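Local atomic coordinates of peptide ABC transporter permease (Staphylococcus hominis, PDB entry 6EXS), a protein that probably imports peptides across the bacterial membrane as a POT-family transporter of the major facilitator superfamily, including the thioalcohol-conjugated peptide that is a malodour precursor. Residues G77-I80 and A81-T85; K217-K220 and R221-M225; A431-M434 and S435-L438. One frame throughout, in Å; residues are numbered along the deposited sequence.

Contact 1: residues G77-I80 and A81-T85. With OLC ((2R)-2,3-dihydroxypropyl (9Z)-octadec-9-enoate), chain D; OLC ((2R)-2,3-dihydroxypropyl (9Z)-octadec-9-enoate), chain C.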
loop_
_atom_site.group_PDB
_atom_site.type_symbol
_atom_site.label_atom_id
_atom_site.label_comp_id
_atom_site.label_asym_id
_atom_site.label_seq_id
_atom_site.Cartn_x
_atom_site.Cartn_y
_atom_site.Cartn_z
ATOM N N GLY A 77 15.103 -0.335 -0.893
ATOM C CA GLY A 77 14.953 0.379 -2.162
ATOM C C GLY A 77 15.306 1.854 -2.097
ATOM O O GLY A 77 15.880 2.389 -3.048
ATOM N N ALA A 78 14.988 2.524 -0.976
ATOM C CA ALA A 78 15.344 3.932 -0.768
ATOM C C ALA A 78 16.834 4.041 -0.415
ATOM O O ALA A 78 17.473 4.989 -0.849
ATOM C CB ALA A 78 14.489 4.539 0.332
ATOM N N TRP A 79 17.385 3.051 0.340
ATOM C CA TRP A 79 18.795 2.939 0.734
ATOM C C TRP A 79 19.667 2.752 -0.514
ATOM O O TRP A 79 20.682 3.445 -0.643
ATOM C CB TRP A 79 19.004 1.768 1.717
ATOM C CG TRP A 79 20.418 1.599 2.214
ATOM C CD1 TRP A 79 20.950 2.117 3.361
ATOM C CD2 TRP A 79 21.468 0.829 1.598
ATOM N NE1 TRP A 79 22.258 1.711 3.506
ATOM C CE2 TRP A 79 22.614 0.950 2.421
ATOM C CE3 TRP A 79 21.560 0.069 0.417
ATOM C CZ2 TRP A 79 23.830 0.324 2.109
ATOM C CZ3 TRP A 79 22.761 -0.556 0.114
ATOM C CH2 TRP A 79 23.882 -0.418 0.948
ATOM N N ILE A 80 19.270 1.815 -1.427
ATOM C CA ILE A 80 19.936 1.517 -2.713
ATOM C C ILE A 80 20.089 2.813 -3.503
ATOM O O ILE A 80 21.196 3.149 -3.909
ATOM C CB ILE A 80 19.191 0.407 -3.528
ATOM C CG1 ILE A 80 19.382 -0.980 -2.869
ATOM C CG2 ILE A 80 19.637 0.397 -5.012
ATOM C CD1 ILE A 80 18.410 -2.048 -3.311
ATOM N N ALA A 81 18.988 3.558 -3.667
ATOM C CA ALA A 81 18.982 4.844 -4.359
ATOM C C ALA A 81 19.908 5.851 -3.674
ATOM O O ALA A 81 20.665 6.538 -4.358
ATOM C CB ALA A 81 17.573 5.404 -4.393
ATOM N N ASP A 82 19.844 5.928 -2.328
ATOM C CA ASP A 82 20.601 6.879 -1.521
ATOM C C ASP A 82 22.089 6.612 -1.473
ATOM O O ASP A 82 22.857 7.556 -1.325
ATOM C CB ASP A 82 20.035 6.939 -0.092
ATOM C CG ASP A 82 20.522 8.136 0.697
ATOM O OD1 ASP A 82 19.966 9.235 0.504
ATOM O OD2 ASP A 82 21.472 7.974 1.499
ATOM N N ARG A 83 22.499 5.336 -1.578
ATOM C CA ARG A 83 23.901 4.960 -1.437
ATOM C C ARG A 83 24.572 4.365 -2.685
ATOM O O ARG A 83 25.806 4.300 -2.709
ATOM C CB ARG A 83 24.068 3.999 -0.240
ATOM C CG ARG A 83 23.408 4.502 1.046
ATOM C CD ARG A 83 24.236 4.276 2.284
ATOM N NE ARG A 83 25.480 5.042 2.233
ATOM C CZ ARG A 83 26.455 4.952 3.128
ATOM N NH1 ARG A 83 26.339 4.133 4.164
ATOM N NH2 ARG A 83 27.562 5.665 2.984
ATOM N N ILE A 84 23.800 3.939 -3.711
ATOM C CA ILE A 84 24.369 3.260 -4.879
ATOM C C ILE A 84 24.010 3.882 -6.238
ATOM O O ILE A 84 24.917 4.290 -6.950
ATOM C CB ILE A 84 24.005 1.724 -4.844
ATOM C CG1 ILE A 84 24.546 1.034 -3.571
ATOM C CG2 ILE A 84 24.471 0.978 -6.120
ATOM C CD1 ILE A 84 23.915 -0.314 -3.236
ATOM N N THR A 85 22.723 3.876 -6.638
ATOM C CA THR A 85 22.274 4.284 -7.984
ATOM C C THR A 85 21.772 5.719 -8.179
ATOM O O THR A 85 21.786 6.219 -9.303
ATOM C CB THR A 85 21.143 3.339 -8.469
ATOM O OG1 THR A 85 19.966 3.598 -7.701
ATOM C CG2 THR A 85 21.513 1.853 -8.377
HETATM C C24 OLC D . 18.113 3.283 6.821
HETATM C C6 OLC D . 19.705 -4.225 0.363
HETATM C C5 OLC D . 19.822 -4.080 1.871
HETATM C C4 OLC D . 20.348 -2.727 2.319
HETATM C C3 OLC D . 20.548 -2.592 3.820
HETATM C C2 OLC D . 19.306 -2.117 4.571
HETATM C C21 OLC D . 18.154 1.301 5.287
HETATM C C1 OLC D . 19.424 -0.731 5.137
HETATM C C22 OLC D . 17.911 1.787 6.697
HETATM O O19 OLC D . 20.461 -0.209 5.462
HETATM O O25 OLC D . 17.846 3.741 8.140
HETATM O O23 OLC D . 16.572 1.455 7.073
HETATM O O20 OLC D . 18.218 -0.148 5.247
HETATM C C10 OLC C . 15.059 -5.271 -1.942
HETATM C C9 OLC C . 14.747 -6.442 -1.399
HETATM C C11 OLC C . 14.127 -4.226 -2.488
HETATM C C8 OLC C . 13.379 -7.026 -1.190
HETATM C C24 OLC C . 16.508 -3.678 8.149
HETATM C C12 OLC C . 14.830 -3.201 -3.364
HETATM C C7 OLC C . 13.211 -7.689 0.177
HETATM C C6 OLC C . 11.836 -7.465 0.788
HETATM C C5 OLC C . 11.724 -7.769 2.276
HETATM C C4 OLC C . 12.568 -6.894 3.190
HETATM C C3 OLC C . 12.041 -6.838 4.615
HETATM C C2 OLC C . 13.091 -6.468 5.659
HETATM C C21 OLC C . 15.864 -4.014 5.728
HETATM C C1 OLC C . 13.748 -5.130 5.472
HETATM C C22 OLC C . 15.869 -3.078 6.916
HETATM O O19 OLC C . 13.247 -4.187 4.918
HETATM O O25 OLC C . 16.639 -2.699 9.173
HETATM O O23 OLC C . 16.589 -1.904 6.545
HETATM O O20 OLC C . 14.974 -5.120 6.020
HETATM O O HOH W 1 23.903 2.925 5.554
#

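Contact 2: residues K217-K220 and R221-M225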
loop_
_atom_site.group_PDB
_atom_site.type_symbol
_atom_site.label_atom_id
_atom_site.label_comp_id
_atom_site.label_asym_id
_atom_site.label_seq_id
_atom_site.Cartn_x
_atom_site.Cartn_y
_atom_site.Cartn_z
ATOM N N LYS A 217 34.939 2.411 -0.535
ATOM C CA LYS A 217 35.469 1.150 -1.065
ATOM C C LYS A 217 35.278 0.014 -0.060
ATOM O O LYS A 217 34.834 -1.069 -0.445
ATOM C CB LYS A 217 36.942 1.293 -1.477
ATOM C CG LYS A 217 37.163 2.210 -2.684
ATOM C CD LYS A 217 37.131 1.452 -4.012
ATOM C CE LYS A 217 36.828 2.353 -5.187
ATOM N NZ LYS A 217 35.371 2.633 -5.315
ATOM N N GLU A 218 35.540 0.292 1.236
ATOM C CA GLU A 218 35.379 -0.672 2.329
ATOM C C GLU A 218 33.906 -0.899 2.699
ATOM O O GLU A 218 33.578 -1.991 3.166
ATOM C CB GLU A 218 36.244 -0.326 3.561
ATOM C CG GLU A 218 35.974 1.031 4.198
ATOM C CD GLU A 218 36.621 1.291 5.547
ATOM O OE1 GLU A 218 36.335 2.359 6.134
ATOM O OE2 GLU A 218 37.400 0.435 6.027
ATOM N N GLU A 219 33.021 0.111 2.476
ATOM C CA GLU A 219 31.574 -0.022 2.716
ATOM C C GLU A 219 30.933 -0.938 1.672
ATOM O O GLU A 219 30.054 -1.721 2.021
ATOM C CB GLU A 219 30.860 1.334 2.758
ATOM C CG GLU A 219 30.830 1.945 4.150
ATOM C CD GLU A 219 29.923 3.149 4.322
ATOM O OE1 GLU A 219 29.987 4.077 3.484
ATOM O OE2 GLU A 219 29.168 3.177 5.321
ATOM N N LYS A 220 31.408 -0.872 0.405
ATOM C CA LYS A 220 30.954 -1.727 -0.702
ATOM C C LYS A 220 31.267 -3.200 -0.384
ATOM O O LYS A 220 30.442 -4.080 -0.645
ATOM C CB LYS A 220 31.615 -1.318 -2.030
ATOM C CG LYS A 220 31.035 -0.051 -2.650
ATOM C CD LYS A 220 31.631 0.232 -4.020
ATOM C CE LYS A 220 31.501 1.681 -4.428
ATOM N NZ LYS A 220 32.576 2.529 -3.841
ATOM N N ARG A 221 32.450 -3.449 0.213
ATOM C CA ARG A 221 32.913 -4.776 0.621
ATOM C C ARG A 221 32.133 -5.269 1.857
ATOM O O ARG A 221 31.758 -6.443 1.909
ATOM C CB ARG A 221 34.434 -4.770 0.891
ATOM C CG ARG A 221 35.291 -4.336 -0.300
ATOM C CD ARG A 221 36.196 -5.442 -0.811
ATOM N NE ARG A 221 35.555 -6.238 -1.861
ATOM C CZ ARG A 221 36.112 -7.286 -2.463
ATOM N NH1 ARG A 221 37.333 -7.683 -2.125
ATOM N NH2 ARG A 221 35.452 -7.946 -3.405
ATOM N N LYS A 222 31.868 -4.362 2.831
ATOM C CA LYS A 222 31.143 -4.649 4.077
ATOM C C LYS A 222 29.689 -5.044 3.815
ATOM O O LYS A 222 29.297 -6.159 4.167
ATOM C CB LYS A 222 31.233 -3.456 5.057
ATOM C CG LYS A 222 30.500 -3.655 6.392
ATOM C CD LYS A 222 30.469 -2.379 7.234
ATOM C CE LYS A 222 29.318 -1.465 6.880
ATOM N NZ LYS A 222 29.520 -0.091 7.408
ATOM N N TYR A 223 28.900 -4.136 3.205
ATOM C CA TYR A 223 27.486 -4.365 2.895
ATOM C C TYR A 223 27.275 -5.537 1.944
ATOM O O TYR A 223 26.319 -6.289 2.122
ATOM C CB TYR A 223 26.804 -3.094 2.358
ATOM C CG TYR A 223 26.548 -2.045 3.415
ATOM C CD1 TYR A 223 25.517 -2.192 4.337
ATOM C CD2 TYR A 223 27.309 -0.882 3.467
ATOM C CE1 TYR A 223 25.267 -1.220 5.304
ATOM C CE2 TYR A 223 27.071 0.097 4.429
ATOM C CZ TYR A 223 26.049 -0.076 5.346
ATOM O OH TYR A 223 25.811 0.893 6.289
ATOM N N GLY A 224 28.179 -5.690 0.975
ATOM C CA GLY A 224 28.152 -6.770 -0.002
ATOM C C GLY A 224 28.161 -8.137 0.650
ATOM O O GLY A 224 27.358 -9.000 0.287
ATOM N N MET A 225 29.043 -8.322 1.659
ATOM C CA MET A 225 29.160 -9.570 2.416
ATOM C C MET A 225 27.901 -9.859 3.239
ATOM O O MET A 225 27.358 -10.955 3.128
ATOM C CB MET A 225 30.431 -9.597 3.293
ATOM C CG MET A 225 31.734 -9.798 2.507
ATOM S SD MET A 225 31.813 -11.295 1.471
ATOM C CE MET A 225 32.183 -12.537 2.699
#

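Contact 3: residues A431-M434 and S435-L438. With OLC ((2R)-2,3-dihydroxypropyl (9Z)-octadec-9-enoate), chain D.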
loop_
_atom_site.group_PDB
_atom_site.type_symbol
_atom_site.label_atom_id
_atom_site.label_comp_id
_atom_site.label_asym_id
_atom_site.label_seq_id
_atom_site.Cartn_x
_atom_site.Cartn_y
_atom_site.Cartn_z
ATOM N N ALA A 431 14.159 10.096 7.412
ATOM C CA ALA A 431 13.924 8.951 6.524
ATOM C C ALA A 431 13.456 7.732 7.336
ATOM O O ALA A 431 12.692 6.911 6.824
ATOM C CB ALA A 431 15.194 8.613 5.760
ATOM N N GLN A 432 13.921 7.626 8.603
ATOM C CA GLN A 432 13.561 6.566 9.546
ATOM C C GLN A 432 12.123 6.742 10.043
ATOM O O GLN A 432 11.413 5.748 10.204
ATOM C CB GLN A 432 14.552 6.506 10.715
ATOM C CG GLN A 432 15.901 5.894 10.324
ATOM C CD GLN A 432 16.955 6.907 9.928
ATOM O OE1 GLN A 432 16.689 7.935 9.283
ATOM N NE2 GLN A 432 18.195 6.617 10.286
ATOM N N MET A 433 11.688 8.003 10.257
ATOM C CA MET A 433 10.314 8.314 10.662
ATOM C C MET A 433 9.367 8.080 9.478
ATOM O O MET A 433 8.204 7.732 9.684
ATOM C CB MET A 433 10.198 9.753 11.184
ATOM C CG MET A 433 9.002 9.979 12.090
ATOM S SD MET A 433 9.127 9.098 13.664
ATOM C CE MET A 433 7.704 9.741 14.489
ATOM N N MET A 434 9.881 8.246 8.235
ATOM C CA MET A 434 9.142 7.989 6.995
ATOM C C MET A 434 8.815 6.487 6.910
ATOM O O MET A 434 7.751 6.114 6.402
ATOM C CB MET A 434 9.959 8.432 5.773
ATOM C CG MET A 434 9.791 9.888 5.438
ATOM S SD MET A 434 10.541 10.313 3.849
ATOM C CE MET A 434 9.197 9.896 2.731
ATOM N N SER A 435 9.728 5.641 7.458
ATOM C CA SER A 435 9.600 4.185 7.535
ATOM C C SER A 435 8.526 3.748 8.532
ATOM O O SER A 435 7.823 2.792 8.228
ATOM C CB SER A 435 10.932 3.528 7.887
ATOM O OG SER A 435 11.862 3.593 6.819
ATOM N N VAL A 436 8.377 4.435 9.699
ATOM C CA VAL A 436 7.379 4.036 10.707
ATOM C C VAL A 436 5.927 4.302 10.227
ATOM O O VAL A 436 5.074 3.455 10.503
ATOM C CB VAL A 436 7.608 4.531 12.167
ATOM C CG1 VAL A 436 8.944 4.046 12.726
ATOM C CG2 VAL A 436 7.470 6.040 12.303
ATOM N N TRP A 437 5.636 5.414 9.500
ATOM C CA TRP A 437 4.268 5.612 8.979
ATOM C C TRP A 437 3.963 4.597 7.841
ATOM O O TRP A 437 2.836 4.123 7.723
ATOM C CB TRP A 437 3.946 7.082 8.589
ATOM C CG TRP A 437 2.790 7.216 7.628
ATOM C CD1 TRP A 437 2.871 7.504 6.297
ATOM C CD2 TRP A 437 1.407 6.896 7.886
ATOM N NE1 TRP A 437 1.626 7.403 5.711
ATOM C CE2 TRP A 437 0.711 7.026 6.662
ATOM C CE3 TRP A 437 0.691 6.483 9.026
ATOM C CZ2 TRP A 437 -0.672 6.818 6.559
ATOM C CZ3 TRP A 437 -0.674 6.244 8.915
ATOM C CH2 TRP A 437 -1.342 6.422 7.697
ATOM N N LEU A 438 4.988 4.228 7.059
ATOM C CA LEU A 438 4.899 3.229 5.995
ATOM C C LEU A 438 4.728 1.818 6.609
ATOM O O LEU A 438 4.014 0.981 6.050
ATOM C CB LEU A 438 6.172 3.305 5.148
ATOM C CG LEU A 438 6.126 2.775 3.718
ATOM C CD1 LEU A 438 5.030 3.452 2.885
ATOM C CD2 LEU A 438 7.427 3.031 3.052
HETATM C C24 OLC D . 18.113 3.283 6.821
HETATM C C6 OLC D . 19.705 -4.225 0.363
HETATM C C5 OLC D . 19.822 -4.080 1.871
HETATM C C4 OLC D . 20.348 -2.727 2.319
HETATM C C3 OLC D . 20.548 -2.592 3.820
HETATM C C2 OLC D . 19.306 -2.117 4.571
HETATM C C21 OLC D . 18.154 1.301 5.287
HETATM C C1 OLC D . 19.424 -0.731 5.137
HETATM C C22 OLC D . 17.911 1.787 6.697
HETATM O O19 OLC D . 20.461 -0.209 5.462
HETATM O O25 OLC D . 17.846 3.741 8.140
HETATM O O23 OLC D . 16.572 1.455 7.073
HETATM O O20 OLC D . 18.218 -0.148 5.247
#

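Contact 1: residues G77-I80 and A81-T85
The carbonyl oxygen of I80 takes two backbone bonds, one from I84 N at 2.7 Å and one from T85 N at 3.2 Å. The second spans five residues, which gives the wider pi-type turn at 81-85. One and two residues earlier the ordinary helical pattern holds: R83 N reaches W79 O at 2.8 Å, and D82 N bonds to A78 O. A water ties the side chains together as well, accepting from W79 NE1 at 2.9 Å and from R83 NH1 at 3.1 Å. It sits at the indole edge, in the ring plane.

W79 is the centre of the packing. With CG anti to the backbone N (chi1 -178°), its ring lies between protein and lipid. R83 CG sits over the five-membered ring, 3.9 Å from its centroid, a CH-pi contact nearly on the ring normal. The arginine chain then bends at chi2 and chi3 and carries CD past NE1, leaving the guanidinium plane turned 78° from the indole. A bound monoolein takes the opposite face of the ring, its C4 lying near the rim and its ester carbonyl oxygen O19 3.2 Å from W79 CD1. I84 CD1 adds an oblique apolar contact with W79 CZ3 at 3.6 Å. The charged end of R83 is held from beyond these residues, by the backbone oxygen of N213 and by a salt bridge to E219. On another side of the helix, G77 O accepts from the side chain of N131, and A78 packs on P130, both on helix 110-137.

The run from G77 through D82 and beyond fits the PTR2 signature of POT transporters, their counterpart of the MFS motif A found between the second and third transmembrane helices.

Contact 2: residues K217-K220 and R221-M225
E219 meets K222 and Y223 in a local surface contact, within the first two turns of helix 217-243. The three side chains lie next to one another and point the same way. Between E219 OE2 and K222 NZ the salt bridge is long, 3.9 Å, so it is probably a loose attraction. The stronger partner of the carboxylate is R83, which pairs with OE1 from helix 74-106.

OE2 also comes up to the edge of the Y223 ring, in its plane, 3.8 Å from CE2, with carboxylate and ring planes 54° apart. K222 covers part of one ring face. Its CG is anti to the backbone N (chi1 180°) and the chain bends at chi3, which lays CE 3.7 Å above the ring plane, toward the rim. Y223 meets W79 as well, their planes inclined at about 60°.

Backbone bonds carry the turn beneath: Y223 N to E219 O and K222 N to E218 O, both at 2.9 Å, then a longer one from G224 N to K220 O. R221 N to K217 O is weak, and R221 CG rests 3.3 Å from that same oxygen. K220 NZ turns back to L215 O, ahead of the helix.

Placed between the sixth and seventh transmembrane helices, helix 217-243 is consistent with the first arm of the extra helical hairpin, HA-HB, of bacterial POT transporters.

Contact 3: residues A431-M434 and S435-L438
M433 and V436 are brought together by their torsions. In M433, CG stands anti to the backbone N (chi1 -158°) and the chain then bends at chi2 (67°), which carries SD outward from the helix, beside V436. With V436 CG1 anti to the carbonyl carbon (chi1 -59°), CG2 falls between the backbone N and the carbonyl carbon, so this methyl faces back over the preceding turn. SD and CG2 meet obliquely at 3.7 Å, and the same methyl lies 3.2 Å from M433 O. S435 holds OG beside its backbone N, which points the hydroxyl at A431 O, 3.4 Å away, in a weak hydrogen bond. S435 N also bonds weakly to that carbonyl, so A431 O is approached by both groups of one residue.

The turn is part of helix 430-451, the eleventh transmembrane helix of the MFS fold when the extra pair 217-243 and 249-273 is not counted, in the C-terminal half. Here its backbone bonds are all weak: L438 N reaches M434 O at 3.4 Å and W437 N reaches M433 O at 3.5 Å. V436 N is shared between the carbonyls of Q432 and M433, while S435 N divides itself in the same way between A431 O and Q432 O.

Different faces of the helix meet different neighbours. M433 and V436 both pack on M271 of helix 249-273 and F288 of helix 279-302. S435 touches Y267 and I75, and L438 lies on S74 of helix 74-106. W437 extends along the helix to W299, whose ring it meets, and its side chain lies about 10 Å from the bound conjugated peptide. Beside the first turn, Q432 lies alongside a monoolein headgroup, whose O25 is 3.6 Å from Q432 NE2.

In the fold
From the N terminus the chain makes contact 1 on helix 74-106, contact 2 on helix 217-243 and contact 3 on helix 430-451. Each joins consecutive turns of one helix, so none closes a long loop, and the three follow in series without nesting or crossing. Contacts 1 and 2 nevertheless touch: the R83-E219 salt bridge, at 2.9 Å between NH2 and OE1, and the W79-Y223 ring contact tie the start of the probable extra hairpin to the N-terminal half. Contact 3 stays about 7 Å from contact 1 at the nearest atoms, yet one monoolein, also bonded to Y267, borders both, lying between helices 74-106 and 430-451.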